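Local coordinates for beta-glucosidase (Saccharopolyspora erythraea D, PDB 5M6G), which probably hydrolyses terminal, non-reducing beta-D-glucosyl residues with release of beta-D-glucose, as a glycoside hydrolase of family 3, at residues A140-H145 and P562-Q567; D439-Q444 and D458-T463; S451-S456 and P502-E507; V535-S540 and L557-P562. One frame throughout, in Å; residues are numbered along the deposited sequence.

Interaction 1. Residues A140-H145 and P562-Q567; sequences ATIYPH and PGSEGQ
Ser-564 points its side chain at Ile-142. Its CB packs 3.8 Å from Ile-142 CB. Its OG lies between the backbone N and the carbonyl carbon (chi1 52°), which turns the hydroxyl to the backbone of Ile-142. There OG accepts from Ile-142 N at 3.1 Å. The backbone N of Ser-564 in turn donates to Ile-142 O at 2.9 Å, in a nearly straight bond (166°) that comes in tilted from the carbonyl plane. One residue is thus gripped at both its N and its O. A water adds a third link. It donates to Ile-142 O and to Pro-562 O, each at 2.7 Å, and accepts from Glu-565 N. Gly-563 CA makes a C-H...O contact with Ile-142 O at 3.5 Å. A CB here would clash with the carbonyl oxygens of Ile-142 and Tyr-143. Pro-144 lies alongside, its CG 3.3 Å from Pro-562 O. Around the contact, Glu-565 forms a salt bridge with Arg-402, and Tyr-143 packs on helices 155-170 and 399-412. The pairing is a buried loop-to-loop junction between the N-terminal, TIM-barrel-type domain and the C-terminal domain, consistent with the two-domain fold of family 3.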
loop_
_atom_site.group_PDB
_atom_site.type_symbol
_atom_site.label_atom_id
_atom_site.label_comp_id
_atom_site.label_asym_id
_atom_site.label_seq_id
_atom_site.Cartn_x
_atom_site.Cartn_y
_atom_site.Cartn_z
ATOM N N ALA A 140 9.285 -9.915 -7.969
ATOM C CA ALA A 140 7.849 -9.744 -8.099
ATOM C C ALA A 140 7.540 -8.473 -8.881
ATOM O O ALA A 140 8.302 -7.505 -8.850
ATOM C CB ALA A 140 7.192 -9.674 -6.720
ATOM N N THR A 141 6.405 -8.485 -9.574
ATOM C CA THR A 141 5.945 -7.318 -10.319
ATOM C C THR A 141 5.669 -6.158 -9.371
ATOM O O THR A 141 4.993 -6.332 -8.355
ATOM C CB THR A 141 4.666 -7.665 -11.081
ATOM O OG1 THR A 141 4.843 -8.898 -11.790
ATOM C CG2 THR A 141 4.301 -6.563 -12.057
ATOM N N ILE A 142 6.169 -4.969 -9.706
ATOM C CA ILE A 142 5.941 -3.781 -8.884
ATOM C C ILE A 142 5.024 -2.835 -9.652
ATOM O O ILE A 142 5.409 -2.268 -10.684
ATOM C CB ILE A 142 7.253 -3.094 -8.483
ATOM C CG1 ILE A 142 8.168 -4.078 -7.723
ATOM C CG2 ILE A 142 6.960 -1.834 -7.652
ATOM C CD1 ILE A 142 7.557 -4.636 -6.441
ATOM N N TYR A 143 3.807 -2.662 -9.140
ATOM C CA TYR A 143 2.767 -1.854 -9.757
ATOM C C TYR A 143 2.902 -0.404 -9.321
ATOM O O TYR A 143 3.570 -0.107 -8.323
ATOM C CB TYR A 143 1.383 -2.415 -9.387
ATOM C CG TYR A 143 1.167 -3.797 -9.976
ATOM C CD1 TYR A 143 0.763 -3.956 -11.304
ATOM C CD2 TYR A 143 1.415 -4.937 -9.226
ATOM C CE1 TYR A 143 0.602 -5.222 -11.859
ATOM C CE2 TYR A 143 1.245 -6.206 -9.762
ATOM C CZ TYR A 143 0.848 -6.343 -11.079
ATOM O OH TYR A 143 0.688 -7.601 -11.614
ATOM N N PRO A 144 2.323 0.535 -10.072
ATOM C CA PRO A 144 2.293 1.926 -9.604
ATOM C C PRO A 144 1.681 2.010 -8.213
ATOM O O PRO A 144 0.768 1.252 -7.868
ATOM C CB PRO A 144 1.419 2.633 -10.645
ATOM C CG PRO A 144 1.605 1.819 -11.903
ATOM C CD PRO A 144 1.699 0.386 -11.399
ATOM N N HIS A 145 2.205 2.922 -7.402
ATOM C CA HIS A 145 1.569 3.155 -6.115
ATOM C C HIS A 145 0.171 3.748 -6.313
ATOM O O HIS A 145 -0.204 4.208 -7.403
ATOM C CB HIS A 145 2.427 4.065 -5.237
ATOM C CG HIS A 145 3.440 3.331 -4.409
ATOM N ND1 HIS A 145 3.094 2.369 -3.478
ATOM C CD2 HIS A 145 4.793 3.413 -4.378
ATOM C CE1 HIS A 145 4.187 1.907 -2.897
ATOM N NE2 HIS A 145 5.234 2.518 -3.432
ATOM N N PRO A 562 5.808 4.891 -10.613
ATOM C CA PRO A 562 5.194 3.929 -11.544
ATOM C C PRO A 562 5.567 2.479 -11.318
ATOM O O PRO A 562 4.880 1.604 -11.855
ATOM C CB PRO A 562 5.687 4.406 -12.924
ATOM C CG PRO A 562 6.924 5.193 -12.641
ATOM C CD PRO A 562 6.717 5.833 -11.287
ATOM N N GLY A 563 6.619 2.187 -10.563
ATOM C CA GLY A 563 6.944 0.804 -10.284
ATOM C C GLY A 563 7.986 0.212 -11.216
ATOM O O GLY A 563 8.851 0.926 -11.729
ATOM N N SER A 564 7.917 -1.096 -11.443
ATOM C CA SER A 564 8.990 -1.756 -12.178
ATOM C C SER A 564 8.935 -1.524 -13.683
ATOM O O SER A 564 9.965 -1.667 -14.345
ATOM C CB SER A 564 8.980 -3.261 -11.882
ATOM O OG SER A 564 7.700 -3.809 -12.103
ATOM N N GLU A 565 7.787 -1.149 -14.247
ATOM C CA GLU A 565 7.663 -1.085 -15.706
ATOM C C GLU A 565 7.787 0.361 -16.195
ATOM O O GLU A 565 6.833 0.986 -16.661
ATOM C CB GLU A 565 6.355 -1.733 -16.149
ATOM C CG GLU A 565 6.183 -3.158 -15.612
ATOM C CD GLU A 565 7.455 -3.997 -15.746
ATOM O OE1 GLU A 565 8.044 -4.039 -16.847
ATOM O OE2 GLU A 565 7.873 -4.615 -14.746
ATOM N N GLY A 566 9.018 0.877 -16.120
ATOM C CA GLY A 566 9.261 2.265 -16.499
ATOM C C GLY A 566 8.955 2.576 -17.950
ATOM O O GLY A 566 8.740 3.751 -18.295
ATOM N N GLN A 567 8.920 1.553 -18.812
ATOM C CA GLN A 567 8.666 1.787 -20.230
ATOM C C GLN A 567 7.278 2.384 -20.487
ATOM O O GLN A 567 7.064 3.003 -21.538
ATOM C CB GLN A 567 8.863 0.479 -21.008
ATOM C CG GLN A 567 7.847 -0.606 -20.704
ATOM C CD GLN A 567 8.190 -1.528 -19.512
ATOM O OE1 GLN A 567 8.948 -1.168 -18.604
ATOM N NE2 GLN A 567 7.616 -2.735 -19.528
HETATM O O HOH W 1 5.078 -0.846 -13.010
#

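Interaction 2. Residues D439-Q444 and D458-T463. With MG (magnesium ion), chain G.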
loop_
_atom_site.group_PDB
_atom_site.type_symbol
_atom_site.label_atom_id
_atom_site.label_comp_id
_atom_site.label_asym_id
_atom_site.label_seq_id
_atom_site.Cartn_x
_atom_site.Cartn_y
_atom_site.Cartn_z
ATOM N N ASP A 439 16.882 6.943 -14.388
ATOM C CA ASP A 439 17.509 5.647 -14.623
ATOM C C ASP A 439 17.675 4.922 -13.290
ATOM O O ASP A 439 18.765 4.512 -12.900
ATOM C CB ASP A 439 18.867 5.815 -15.314
ATOM C CG ASP A 439 19.451 4.496 -15.804
ATOM O OD1 ASP A 439 18.674 3.601 -16.184
ATOM O OD2 ASP A 439 20.696 4.359 -15.829
ATOM N N ASP A 440 16.573 4.742 -12.562
ATOM C CA ASP A 440 16.698 4.229 -11.199
ATOM C C ASP A 440 15.421 3.470 -10.853
ATOM O O ASP A 440 14.385 4.083 -10.588
ATOM C CB ASP A 440 16.967 5.362 -10.218
ATOM C CG ASP A 440 17.501 4.867 -8.886
ATOM O OD1 ASP A 440 16.745 4.207 -8.141
ATOM O OD2 ASP A 440 18.679 5.145 -8.579
ATOM N N ILE A 441 15.516 2.137 -10.858
ATOM C CA ILE A 441 14.374 1.286 -10.535
ATOM C C ILE A 441 13.825 1.636 -9.162
ATOM O O ILE A 441 12.607 1.758 -8.968
ATOM C CB ILE A 441 14.786 -0.196 -10.608
ATOM C CG1 ILE A 441 15.151 -0.577 -12.045
ATOM C CG2 ILE A 441 13.696 -1.084 -10.035
ATOM C CD1 ILE A 441 13.962 -0.613 -12.981
ATOM N N GLY A 442 14.715 1.793 -8.184
ATOM C CA GLY A 442 14.250 2.025 -6.824
ATOM C C GLY A 442 13.580 3.378 -6.659
ATOM O O GLY A 442 12.557 3.493 -5.981
ATOM N N ASN A 443 14.144 4.426 -7.268
ATOM C CA ASN A 443 13.499 5.737 -7.183
ATOM C C ASN A 443 12.140 5.728 -7.873
ATOM O O ASN A 443 11.176 6.323 -7.374
ATOM C CB ASN A 443 14.388 6.830 -7.783
ATOM C CG ASN A 443 15.627 7.117 -6.945
ATOM O OD1 ASN A 443 15.741 6.671 -5.801
ATOM N ND2 ASN A 443 16.571 7.866 -7.527
ATOM N N GLN A 444 12.035 5.062 -9.025
ATOM C CA GLN A 444 10.754 5.045 -9.721
ATOM C C GLN A 444 9.745 4.151 -9.012
ATOM O O GLN A 444 8.547 4.268 -9.264
ATOM C CB GLN A 444 10.935 4.607 -11.179
ATOM C CG GLN A 444 11.105 3.095 -11.398
ATOM C CD GLN A 444 11.456 2.749 -12.839
ATOM O OE1 GLN A 444 12.212 3.473 -13.495
ATOM N NE2 GLN A 444 10.922 1.629 -13.336
ATOM N N ASP A 458 19.291 -0.324 -8.502
ATOM C CA ASP A 458 18.689 -1.433 -9.238
ATOM C C ASP A 458 18.282 -2.528 -8.252
ATOM O O ASP A 458 18.897 -3.588 -8.152
ATOM C CB ASP A 458 19.659 -1.958 -10.290
ATOM C CG ASP A 458 18.959 -2.698 -11.399
ATOM O OD1 ASP A 458 17.768 -3.008 -11.229
ATOM O OD2 ASP A 458 19.589 -2.973 -12.444
ATOM N N ILE A 459 17.196 -2.256 -7.520
ATOM C CA ILE A 459 16.845 -3.098 -6.380
ATOM C C ILE A 459 15.955 -4.279 -6.731
ATOM O O ILE A 459 15.786 -5.179 -5.893
ATOM C CB ILE A 459 16.165 -2.259 -5.283
ATOM C CG1 ILE A 459 14.854 -1.657 -5.796
ATOM C CG2 ILE A 459 17.102 -1.162 -4.818
ATOM C CD1 ILE A 459 14.069 -0.881 -4.673
ATOM N N THR A 460 15.365 -4.307 -7.921
ATOM C CA THR A 460 14.588 -5.467 -8.341
ATOM C C THR A 460 14.456 -5.424 -9.854
ATOM O O THR A 460 14.888 -4.469 -10.508
ATOM C CB THR A 460 13.208 -5.519 -7.660
ATOM O OG1 THR A 460 12.582 -6.783 -7.925
ATOM C CG2 THR A 460 12.305 -4.384 -8.165
ATOM N N GLU A 461 13.852 -6.472 -10.408
ATOM C CA GLU A 461 13.796 -6.605 -11.858
ATOM C C GLU A 461 12.778 -5.637 -12.443
ATOM O O GLU A 461 11.652 -5.515 -11.947
ATOM C CB GLU A 461 13.473 -8.043 -12.255
ATOM C CG GLU A 461 14.533 -9.026 -11.780
ATOM C CD GLU A 461 14.191 -10.482 -12.067
ATOM O OE1 GLU A 461 12.990 -10.814 -12.154
ATOM O OE2 GLU A 461 15.130 -11.300 -12.193
ATOM N N GLY A 462 13.186 -4.932 -13.489
ATOM C CA GLY A 462 12.300 -3.996 -14.135
ATOM C C GLY A 462 13.051 -3.222 -15.199
ATOM O O GLY A 462 14.173 -3.571 -15.579
ATOM N N THR A 463 12.390 -2.191 -15.689
ATOM C CA THR A 463 12.905 -1.348 -16.758
ATOM C C THR A 463 12.850 0.102 -16.298
ATOM O O THR A 463 11.792 0.564 -15.860
ATOM C CB THR A 463 12.072 -1.522 -18.034
ATOM O OG1 THR A 463 12.125 -2.894 -18.464
ATOM C CG2 THR A 463 12.573 -0.583 -19.135
HETATM MG MG MG G . 16.237 -3.882 -15.018
HETATM O O HOH W 2 18.306 -4.146 -14.501
HETATM O O HOH W 3 15.710 -6.015 -14.664
HETATM O O HOH W 4 16.074 -3.684 -12.702
HETATM O O HOH W 5 16.469 -4.286 -17.055
HETATM O O HOH W 6 16.630 -1.895 -15.187
#
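Ile-441 meets the 458-463 loop from the first turn of a short helix, which Asp-440 caps just before it. Asp-440 OD1 accepts from Asn-443 N at 2.8 Å, on the anti side, 30° out of the carboxylate plane, and also from Gly-457 N. Ile-441 makes the larger part of this segment's contact. Its CG1 lies 3.7 Å from Asp-458 OD1. The Ile-441 and Thr-460 side chains cross at about a right angle, and CG2 comes 3.6 Å from Thr-460 O. Its CD1 reaches the peptide between Gly-462 and Thr-463, 3.5 Å from Gly-462 C. Gly-442 follows, with its CA against Ile-459 CD1 at 3.6 Å. A side chain at Gly-442 would press on that methyl group. Gln-444 closes the segment. Its chain is extended beyond CG (chi2 -173°), which carries the amide to Thr-463. NE2 donates to Thr-463 O at 2.9 Å, from above the carbonyl plane, and also to Gly-563 O. The loop curls round Ile-441 and turns Gly-462 O to a magnesium ion at 2.2 Å. Five waters complete the six ligands, and one of them donates to Asp-458 OD2. This is a largely hydrated magnesium site on a loop, with a single protein ligand, beside an Asp-capped helix.

Interaction 3. Residues S451-S456 and P502-E507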
loop_
_atom_site.group_PDB
_atom_site.type_symbol
_atom_site.label_atom_id
_atom_site.label_comp_id
_atom_site.label_asym_id
_atom_site.label_seq_id
_atom_site.Cartn_x
_atom_site.Cartn_y
_atom_site.Cartn_z
ATOM N N SER A 451 12.698 -3.220 0.493
ATOM C CA SER A 451 12.795 -2.700 1.850
ATOM C C SER A 451 11.539 -1.909 2.219
ATOM O O SER A 451 10.657 -1.672 1.394
ATOM C CB SER A 451 14.021 -1.806 1.997
ATOM O OG SER A 451 13.843 -0.623 1.242
ATOM N N TRP A 452 11.479 -1.493 3.486
ATOM C CA TRP A 452 10.347 -0.713 3.990
ATOM C C TRP A 452 10.335 0.697 3.403
ATOM O O TRP A 452 9.343 1.136 2.806
ATOM C CB TRP A 452 10.423 -0.662 5.520
ATOM C CG TRP A 452 9.459 0.270 6.177
ATOM C CD1 TRP A 452 8.140 0.447 5.873
ATOM C CD2 TRP A 452 9.746 1.165 7.258
ATOM N NE1 TRP A 452 7.587 1.393 6.706
ATOM C CE2 TRP A 452 8.553 1.848 7.565
ATOM C CE3 TRP A 452 10.899 1.452 7.999
ATOM C CZ2 TRP A 452 8.475 2.802 8.583
ATOM C CZ3 TRP A 452 10.819 2.396 9.013
ATOM C CH2 TRP A 452 9.617 3.059 9.291
ATOM N N GLN A 453 11.428 1.433 3.580
ATOM C CA GLN A 453 11.506 2.801 3.073
ATOM C C GLN A 453 11.697 2.870 1.565
ATOM O O GLN A 453 11.599 3.968 0.991
ATOM C CB GLN A 453 12.655 3.540 3.748
ATOM C CG GLN A 453 12.420 3.850 5.198
ATOM C CD GLN A 453 11.286 4.835 5.373
ATOM O OE1 GLN A 453 11.249 5.878 4.717
ATOM N NE2 GLN A 453 10.344 4.502 6.239
ATOM N N GLY A 454 11.963 1.739 0.912
ATOM C CA GLY A 454 12.503 1.766 -0.433
ATOM C C GLY A 454 13.942 2.258 -0.413
ATOM O O GLY A 454 14.497 2.614 0.621
ATOM N N SER A 455 14.555 2.276 -1.598
ATOM C CA SER A 455 15.925 2.760 -1.725
ATOM C C SER A 455 16.215 3.025 -3.191
ATOM O O SER A 455 15.491 2.571 -4.078
ATOM C CB SER A 455 16.936 1.763 -1.160
ATOM O OG SER A 455 16.903 0.562 -1.895
ATOM N N SER A 456 17.306 3.748 -3.433
ATOM C CA SER A 456 17.752 4.041 -4.784
ATOM C C SER A 456 18.588 2.893 -5.343
ATOM O O SER A 456 19.252 2.162 -4.607
ATOM C CB SER A 456 18.566 5.335 -4.803
ATOM O OG SER A 456 17.796 6.425 -4.331
ATOM N N PRO A 502 12.848 7.482 -2.427
ATOM C CA PRO A 502 11.834 6.667 -1.738
ATOM C C PRO A 502 11.712 6.963 -0.249
ATOM O O PRO A 502 12.690 7.274 0.435
ATOM C CB PRO A 502 12.320 5.230 -1.967
ATOM C CG PRO A 502 13.143 5.298 -3.232
ATOM C CD PRO A 502 13.817 6.637 -3.162
ATOM N N TYR A 503 10.484 6.836 0.256
ATOM C CA TYR A 503 10.202 6.988 1.679
ATOM C C TYR A 503 8.922 6.226 2.004
ATOM O O TYR A 503 8.163 5.842 1.112
ATOM C CB TYR A 503 10.049 8.463 2.064
ATOM C CG TYR A 503 9.043 9.175 1.191
ATOM C CD1 TYR A 503 7.678 9.097 1.460
ATOM C CD2 TYR A 503 9.457 9.903 0.077
ATOM C CE1 TYR A 503 6.750 9.733 0.653
ATOM C CE2 TYR A 503 8.541 10.543 -0.737
ATOM C CZ TYR A 503 7.186 10.453 -0.442
ATOM O OH TYR A 503 6.271 11.073 -1.253
ATOM N N ALA A 504 8.667 6.051 3.300
ATOM C CA ALA A 504 7.412 5.460 3.748
ATOM C C ALA A 504 7.064 6.001 5.126
ATOM O O ALA A 504 7.947 6.246 5.949
ATOM C CB ALA A 504 7.474 3.923 3.805
ATOM N N GLU A 505 5.766 6.159 5.364
ATOM C CA GLU A 505 5.180 6.551 6.666
ATOM C C GLU A 505 5.815 7.874 7.109
ATOM O O GLU A 505 6.059 8.754 6.267
ATOM C CB GLU A 505 5.315 5.414 7.671
ATOM C CG GLU A 505 4.858 4.059 7.143
ATOM C CD GLU A 505 4.817 2.988 8.231
ATOM O OE1 GLU A 505 4.454 3.313 9.380
ATOM O OE2 GLU A 505 5.153 1.823 7.929
ATOM N N PHE A 506 6.104 8.023 8.406
ATOM C CA PHE A 506 6.490 9.315 8.968
ATOM C C PHE A 506 7.799 9.833 8.384
ATOM O O PHE A 506 8.026 11.050 8.372
ATOM C CB PHE A 506 6.587 9.203 10.496
ATOM C CG PHE A 506 7.446 8.058 10.964
ATOM C CD1 PHE A 506 6.904 6.797 11.136
ATOM C CD2 PHE A 506 8.796 8.250 11.217
ATOM C CE1 PHE A 506 7.694 5.736 11.557
ATOM C CE2 PHE A 506 9.595 7.201 11.642
ATOM C CZ PHE A 506 9.045 5.943 11.810
ATOM N N GLU A 507 8.677 8.944 7.902
ATOM C CA GLU A 507 9.917 9.415 7.287
ATOM C C GLU A 507 9.655 10.281 6.059
ATOM O O GLU A 507 10.535 11.043 5.647
ATOM C CB GLU A 507 10.819 8.233 6.904
ATOM C CG GLU A 507 11.238 7.379 8.078
ATOM C CD GLU A 507 12.340 8.014 8.902
ATOM O OE1 GLU A 507 12.688 9.188 8.648
ATOM O OE2 GLU A 507 12.863 7.340 9.815
HETATM O O HOH W 7 14.796 5.419 1.173
#
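Hydrogen bonds from Trp-452 and Gln-453 tie the two loops together. Trp-452 NE1 donates to Glu-505 OE2 at 2.8 Å. The bond is bent (137°) and reaches the oxygen from above the carboxylate plane, and the ring and carboxylate planes are 77° apart. The Gln-453 amide grips the backbone of Ala-504 twice. Its OE1 accepts from Ala-504 N at 3.0 Å, and its NE2 donates to Ala-504 O at 3.0 Å. The bend at chi2 (-66°) brings both ends of the amide to that residue. A water bridges Gly-454 O and Pro-502 O. The apolar contact is Trp-452 CH2 against Phe-506 CZ at 3.9 Å. Other carbons pack against oxygens. Ala-504 CB lies 3.5 Å from Trp-452 O, Pro-502 CB 3.3 Å from Gln-453 O, and Glu-507 CB 3.2 Å from Gln-453 OE1. Without the indole, as with an alanine, Glu-505 OE2 is likely to lose a donor and Phe-506 its aromatic neighbour. Glu-505 lines the sorbitol pocket, and OE2 also makes a weak hydrogen bond to the sorbitol. The indole N-H therefore acts from the 451-456 loop on the oxygen that faces the ligand, and is likely to restrict how that carboxylate turns.

Interaction 4. Residues V535-S540 and L557-P562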
loop_
_atom_site.group_PDB
_atom_site.type_symbol
_atom_site.label_atom_id
_atom_site.label_comp_id
_atom_site.label_asym_id
_atom_site.label_seq_id
_atom_site.Cartn_x
_atom_site.Cartn_y
_atom_site.Cartn_z
ATOM N N VAL A 535 11.260 18.791 -21.481
ATOM C CA VAL A 535 10.154 18.019 -20.929
ATOM C C VAL A 535 10.531 17.661 -19.503
ATOM O O VAL A 535 11.541 16.984 -19.275
ATOM C CB VAL A 535 9.904 16.743 -21.750
ATOM C CG1 VAL A 535 8.797 15.886 -21.117
ATOM C CG2 VAL A 535 9.580 17.085 -23.206
ATOM N N VAL A 536 9.732 18.089 -18.538
ATOM C CA VAL A 536 9.986 17.748 -17.147
ATOM C C VAL A 536 9.029 16.636 -16.736
ATOM O O VAL A 536 7.824 16.692 -17.016
ATOM C CB VAL A 536 9.867 18.982 -16.236
ATOM C CG1 VAL A 536 9.952 18.570 -14.776
ATOM C CG2 VAL A 536 10.987 19.988 -16.586
ATOM N N VAL A 537 9.572 15.614 -16.093
ATOM C CA VAL A 537 8.806 14.461 -15.652
ATOM C C VAL A 537 8.995 14.344 -14.149
ATOM O O VAL A 537 10.125 14.194 -13.677
ATOM C CB VAL A 537 9.261 13.179 -16.368
ATOM C CG1 VAL A 537 8.405 11.997 -15.923
ATOM C CG2 VAL A 537 9.192 13.372 -17.875
ATOM N N THR A 538 7.902 14.450 -13.390
ATOM C CA THR A 538 7.996 14.339 -11.940
ATOM C C THR A 538 7.753 12.886 -11.548
ATOM O O THR A 538 6.701 12.315 -11.859
ATOM C CB THR A 538 7.018 15.271 -11.209
ATOM O OG1 THR A 538 5.668 15.020 -11.627
ATOM C CG2 THR A 538 7.383 16.743 -11.449
ATOM N N VAL A 539 8.745 12.282 -10.913
ATOM C CA VAL A 539 8.590 10.999 -10.236
ATOM C C VAL A 539 8.480 11.333 -8.758
ATOM O O VAL A 539 9.470 11.725 -8.129
ATOM C CB VAL A 539 9.763 10.054 -10.529
ATOM C CG1 VAL A 539 9.706 8.798 -9.620
ATOM C CG2 VAL A 539 9.736 9.634 -11.975
ATOM N N SER A 540 7.275 11.210 -8.205
ATOM C CA SER A 540 7.025 11.700 -6.856
ATOM C C SER A 540 5.806 10.999 -6.289
ATOM O O SER A 540 4.979 10.468 -7.029
ATOM C CB SER A 540 6.792 13.214 -6.852
ATOM O OG SER A 540 5.598 13.538 -7.548
ATOM N N LEU A 557 4.979 16.381 -17.250
ATOM C CA LEU A 557 4.271 15.111 -17.146
ATOM C C LEU A 557 4.475 14.588 -15.735
ATOM O O LEU A 557 5.618 14.474 -15.279
ATOM C CB LEU A 557 4.788 14.105 -18.178
ATOM C CG LEU A 557 4.137 12.711 -18.183
ATOM C CD1 LEU A 557 2.782 12.761 -18.891
ATOM C CD2 LEU A 557 5.067 11.695 -18.833
ATOM N N ALA A 558 3.375 14.326 -15.029
ATOM C CA ALA A 558 3.434 13.767 -13.680
ATOM C C ALA A 558 3.367 12.249 -13.785
ATOM O O ALA A 558 2.387 11.703 -14.301
ATOM C CB ALA A 558 2.292 14.297 -12.811
ATOM N N SER A 559 4.402 11.568 -13.299
ATOM C CA SER A 559 4.496 10.121 -13.434
ATOM C C SER A 559 4.237 9.370 -12.140
ATOM O O SER A 559 4.080 8.143 -12.183
ATOM C CB SER A 559 5.877 9.720 -13.975
ATOM O OG SER A 559 6.035 10.164 -15.311
ATOM N N TRP A 560 4.194 10.063 -11.007
ATOM C CA TRP A 560 3.920 9.469 -9.676
ATOM C C TRP A 560 5.048 8.470 -9.372
ATOM O O TRP A 560 6.226 8.813 -9.552
ATOM C CB TRP A 560 2.511 8.907 -9.622
ATOM C CG TRP A 560 1.506 9.834 -10.204
ATOM C CD1 TRP A 560 0.781 9.645 -11.342
ATOM C CD2 TRP A 560 1.145 11.130 -9.703
ATOM N NE1 TRP A 560 -0.023 10.743 -11.579
ATOM C CE2 TRP A 560 0.177 11.664 -10.582
ATOM C CE3 TRP A 560 1.531 11.879 -8.586
ATOM C CZ2 TRP A 560 -0.418 12.918 -10.377
ATOM C CZ3 TRP A 560 0.949 13.131 -8.388
ATOM C CH2 TRP A 560 -0.017 13.636 -9.283
ATOM N N LEU A 561 4.738 7.266 -8.879
ATOM C CA LEU A 561 5.736 6.239 -8.568
ATOM C C LEU A 561 5.357 4.998 -9.357
ATOM O O LEU A 561 4.649 4.113 -8.842
ATOM C CB LEU A 561 5.794 5.947 -7.068
ATOM C CG LEU A 561 6.073 7.181 -6.213
ATOM C CD1 LEU A 561 5.788 6.900 -4.728
ATOM C CD2 LEU A 561 7.501 7.670 -6.434
ATOM N N PRO A 562 5.808 4.891 -10.613
ATOM C CA PRO A 562 5.194 3.929 -11.544
ATOM C C PRO A 562 5.567 2.479 -11.318
ATOM O O PRO A 562 4.880 1.604 -11.855
ATOM C CB PRO A 562 5.687 4.406 -12.924
ATOM C CG PRO A 562 6.924 5.193 -12.641
ATOM C CD PRO A 562 6.717 5.833 -11.287
HETATM O O HOH W 8 4.328 12.925 -9.999
#
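Thr-538 O takes the shortest of the backbone bonds between these strands, from Ser-559 N at 2.8 Å. Trp-560 N also leans on it, in a long, weak bond. Leu-557 N donates to Val-536 O, and Thr-538 N donates to Leu-557 O at 3.0 Å. The strands run parallel, with 23° between their directions. At the far end Ser-540 N donates to Trp-560 O at 2.9 Å from above the carbonyl plane. A water donates to Ser-540 OG at 2.8 Å, accepts from Trp-560 N and is hydrogen-bonded to Thr-538 OG1. Ser-540 OG also hydrogen-bonds Arg-542 O. The water lies over one face of the indole, toward the rim, and Ser-540 O sits at the ring edge. The end of the Leu-561 side chain comes up to Val-539 and Ser-540. Its chi1 of -56° brings CG to 3.6 Å from Ser-540 O, and CD2 meets Val-539 CG1 at 4.0 Å. Cutting this side chain back to an alanine's methyl is likely to leave a gap beside Val-539 CG1. Strand 534-539 also pairs with strand 493-499, and strand 555-560 with the antiparallel edge strand 414-418. Leu-557 and Ser-559 pack on helix 567-573, while Ala-558 and Trp-560 touch that edge strand.

How the interactions relate
Interactions 1, 2 and 4 form one connected region. Interaction 4 runs into interaction 1 through Pro-562, and His-145 N probably bonds to Leu-561 O at 3.1 Å. Interactions 1 and 2 have centres about 9 Å apart. Gly-566 N probably donates to Thr-463 O at 2.8 Å, and Pro-562 CD packs 3.1 Å from Gln-444 O. Val-539 CG1 also packs 3.7 Å from Asn-443 O, which joins interactions 2 and 4. Interaction 3 meets interaction 2 where Asn-443 OD1 lies 2.5 Å from Ser-456 OG, a probable hydrogen bond. Interaction 3 alone reaches the sorbitol pocket, with the Glu-505 side chain about 3 Å from the ligand. The inner strands of the C-terminal sheet meet the domain junction directly, and interaction 2 connects both to the pocket-side contact.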